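Local coordinates for metalloprotease stcE (Escherichia coli, PDB 4DNY), which probably acts as a secreted zinc metalloprotease of the metzincin type that cleaves mucin-like O-linked glycoproteins, aiding adhesion and immune evasion during infection, at residues A[34-45]-A[63-71]. Residues are numbered along the deposited sequence; the frame is centred on the assembly and turned at random.
Sequences VNKLSDASGSSI and RWVRDIYLP
Segment 34-45 runs alongside 63-71 in the same direction, Val34 level with Trp64 and Gly42 with Pro71, joined directly by one weak hydrogen bond, Tyr69 N to Leu37 O (3.4 Å). A water donates to both Leu37 O and Tyr69 O, bridging the backbones a second time; Ile68 CA-H also points at Leu37 O. Tyr69 CG stands beside its backbone N (chi1 -66°), bringing one ring face against Ala40 CA, 4.0 Å from the centroid. Ser38 O approaches Tyr69 CD2 obliquely at 3.4 Å; Phe94 of strand 91-95 also stacks with this ring. Pro71 lays its CD against Ile45 CG2 at 3.7 Å, the side chains crossing nearly at right angles. At the other end Val65 CG1 touches Val34 O, and Val34 CG2 packs on Arg63 CD, whose guanidinium reaches His58 O. Gly42, N-cap of helix 43-49 with positive phi (59°), brings its CA to 3.3 Å from Tyr69 O. Asp39 OD2 takes Ser43 N and Ser43 OG from the same face of its carboxylate, holding the turn before that helix. The helical connection thus covers edge strand 67-69 of the beta-sandwich domain mainly through apolar and CH contacts: Asp67 O, buried without a conventional hydrogen-bond partner, is met by Ser38 CA-H.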
# COMPACT_ATOMS: atom_id res chain seq x y z
N VAL A 34 -9.25 -4.88 5.16
CA VAL A 34 -8.38 -3.95 5.88
C VAL A 34 -7.74 -4.63 7.09
O VAL A 34 -6.57 -4.40 7.40
CB VAL A 34 -9.10 -2.63 6.22
CG1 VAL A 34 -8.31 -1.78 7.22
CG2 VAL A 34 -9.34 -1.86 4.92
N ASN A 35 -8.51 -5.48 7.75
CA ASN A 35 -8.01 -6.18 8.93
C ASN A 35 -6.78 -7.05 8.63
O ASN A 35 -5.97 -7.28 9.53
CB ASN A 35 -9.14 -7.05 9.53
CG ASN A 35 -10.11 -6.30 10.34
OD1 ASN A 35 -9.90 -5.14 10.69
ND2 ASN A 35 -11.24 -6.96 10.67
N LYS A 36 -6.63 -7.53 7.41
CA LYS A 36 -5.48 -8.37 7.01
C LYS A 36 -4.18 -7.58 6.85
O LYS A 36 -3.12 -8.20 6.70
CB LYS A 36 -5.78 -9.16 5.76
CG LYS A 36 -6.96 -10.15 5.83
CD LYS A 36 -7.10 -10.87 4.49
CE LYS A 36 -8.28 -11.82 4.48
NZ LYS A 36 -8.38 -12.46 3.12
N LEU A 37 -4.25 -6.25 6.83
CA LEU A 37 -3.11 -5.44 6.45
C LEU A 37 -2.03 -5.32 7.53
O LEU A 37 -0.92 -4.89 7.25
CB LEU A 37 -3.55 -4.03 5.98
CG LEU A 37 -4.50 -4.00 4.76
CD1 LEU A 37 -4.90 -2.55 4.54
CD2 LEU A 37 -3.82 -4.59 3.53
N SER A 38 -2.38 -5.71 8.74
CA SER A 38 -1.43 -5.68 9.85
C SER A 38 -0.41 -6.84 9.77
O SER A 38 0.59 -6.83 10.48
CB SER A 38 -2.24 -5.73 11.13
OG SER A 38 -3.00 -6.98 11.15
N ASP A 39 -0.62 -7.76 8.83
CA ASP A 39 0.34 -8.87 8.60
C ASP A 39 1.74 -8.35 8.34
O ASP A 39 1.95 -7.60 7.41
CB ASP A 39 -0.13 -9.79 7.44
CG ASP A 39 0.77 -11.02 7.27
OD1 ASP A 39 0.66 -11.98 8.04
OD2 ASP A 39 1.62 -11.04 6.38
N ALA A 40 2.73 -8.82 9.11
CA ALA A 40 4.08 -8.28 9.00
C ALA A 40 4.70 -8.50 7.64
O ALA A 40 5.60 -7.77 7.22
CB ALA A 40 4.99 -8.95 10.08
N SER A 41 4.24 -9.51 6.96
CA SER A 41 4.75 -9.84 5.64
C SER A 41 3.99 -9.19 4.52
O SER A 41 4.33 -9.34 3.40
CB SER A 41 4.56 -11.32 5.37
OG SER A 41 5.24 -12.05 6.30
N GLY A 42 2.93 -8.46 4.85
CA GLY A 42 2.09 -7.86 3.82
C GLY A 42 1.49 -8.90 2.90
O GLY A 42 1.39 -8.70 1.70
N SER A 43 1.15 -10.07 3.44
CA SER A 43 0.77 -11.20 2.59
C SER A 43 -0.44 -10.94 1.68
O SER A 43 -0.45 -11.35 0.55
CB SER A 43 0.53 -12.46 3.45
OG SER A 43 1.75 -12.80 4.07
N SER A 44 -1.47 -10.23 2.18
CA SER A 44 -2.66 -10.03 1.36
C SER A 44 -2.41 -9.07 0.24
O SER A 44 -2.88 -9.28 -0.85
CB SER A 44 -3.91 -9.58 2.19
OG SER A 44 -3.73 -8.31 2.75
N ILE A 45 -1.63 -8.02 0.50
CA ILE A 45 -1.24 -7.08 -0.57
C ILE A 45 -0.45 -7.86 -1.60
O ILE A 45 -0.68 -7.73 -2.80
CB ILE A 45 -0.38 -5.91 -0.00
CG1 ILE A 45 -1.23 -4.97 0.92
CG2 ILE A 45 0.21 -5.07 -1.18
CD1 ILE A 45 -0.45 -3.82 1.48
N ARG A 63 -13.01 1.29 9.81
CA ARG A 63 -12.36 0.42 8.81
C ARG A 63 -10.89 0.78 8.73
O ARG A 63 -10.42 1.35 7.73
CB ARG A 63 -13.04 0.63 7.47
CG ARG A 63 -12.62 -0.38 6.40
CD ARG A 63 -12.57 0.28 5.02
NE ARG A 63 -13.84 0.88 4.68
CZ ARG A 63 -14.03 1.80 3.74
NH1 ARG A 63 -15.24 2.26 3.51
NH2 ARG A 63 -13.03 2.27 3.01
N TRP A 64 -10.18 0.44 9.80
CA TRP A 64 -8.82 0.95 10.08
C TRP A 64 -7.99 -0.06 10.80
O TRP A 64 -8.52 -0.87 11.56
CB TRP A 64 -8.94 2.23 10.93
CG TRP A 64 -7.73 2.73 11.62
CD1 TRP A 64 -6.80 3.64 11.12
CD2 TRP A 64 -7.26 2.36 12.94
NE1 TRP A 64 -5.78 3.80 12.04
CE2 TRP A 64 -6.06 3.07 13.18
CE3 TRP A 64 -7.75 1.51 13.92
CZ2 TRP A 64 -5.36 2.96 14.33
CZ3 TRP A 64 -7.05 1.37 15.09
CH2 TRP A 64 -5.86 2.09 15.31
N VAL A 65 -6.69 -0.07 10.53
CA VAL A 65 -5.75 -0.72 11.40
C VAL A 65 -4.57 0.20 11.62
O VAL A 65 -4.31 1.05 10.78
CB VAL A 65 -5.16 -2.03 10.79
CG1 VAL A 65 -6.26 -3.12 10.84
CG2 VAL A 65 -4.58 -1.80 9.37
N ARG A 66 -3.88 0.00 12.73
CA ARG A 66 -2.75 0.87 13.10
C ARG A 66 -1.54 0.73 12.21
O ARG A 66 -0.98 1.74 11.84
CB ARG A 66 -2.36 0.60 14.54
CG ARG A 66 -1.44 1.66 15.06
CD ARG A 66 -1.00 1.32 16.45
NE ARG A 66 0.08 0.33 16.34
CZ ARG A 66 0.65 -0.34 17.34
NH1 ARG A 66 0.25 -0.16 18.60
NH2 ARG A 66 1.62 -1.21 17.05
N ASP A 67 -1.13 -0.49 11.93
CA ASP A 67 0.12 -0.74 11.24
C ASP A 67 -0.16 -1.47 9.98
O ASP A 67 -0.87 -2.44 9.99
CB ASP A 67 1.09 -1.59 12.09
CG ASP A 67 1.49 -0.90 13.40
OD1 ASP A 67 1.62 0.32 13.44
OD2 ASP A 67 1.73 -1.62 14.40
N ILE A 68 0.44 -1.01 8.89
CA ILE A 68 0.31 -1.63 7.61
C ILE A 68 1.68 -1.88 7.01
O ILE A 68 2.47 -0.96 6.84
CB ILE A 68 -0.46 -0.71 6.65
CG1 ILE A 68 -1.87 -0.43 7.27
CG2 ILE A 68 -0.55 -1.33 5.24
CD1 ILE A 68 -2.59 0.75 6.66
N TYR A 69 1.91 -3.12 6.57
CA TYR A 69 3.23 -3.51 6.08
C TYR A 69 3.21 -3.78 4.58
O TYR A 69 2.42 -4.61 4.11
CB TYR A 69 3.71 -4.77 6.80
CG TYR A 69 3.96 -4.54 8.28
CD1 TYR A 69 5.19 -4.16 8.75
CD2 TYR A 69 2.91 -4.68 9.20
CE1 TYR A 69 5.41 -3.99 10.11
CE2 TYR A 69 3.12 -4.49 10.56
CZ TYR A 69 4.39 -4.11 10.99
OH TYR A 69 4.62 -3.91 12.35
N LEU A 70 4.09 -3.12 3.82
CA LEU A 70 4.21 -3.48 2.42
C LEU A 70 5.08 -4.76 2.28
O LEU A 70 6.05 -4.91 2.98
CB LEU A 70 4.79 -2.30 1.64
CG LEU A 70 3.99 -1.01 1.62
CD1 LEU A 70 4.53 -0.11 0.47
CD2 LEU A 70 2.49 -1.25 1.33
N PRO A 71 4.67 -5.67 1.40
CA PRO A 71 5.44 -6.92 1.22
C PRO A 71 6.77 -6.72 0.51
O PRO A 71 6.99 -5.69 -0.16
CB PRO A 71 4.49 -7.75 0.40
CG PRO A 71 3.69 -6.73 -0.46
CD PRO A 71 3.52 -5.58 0.47
O HOH W 1 -0.22 -5.27 4.56
O HOH W 2 6.72 -7.09 4.66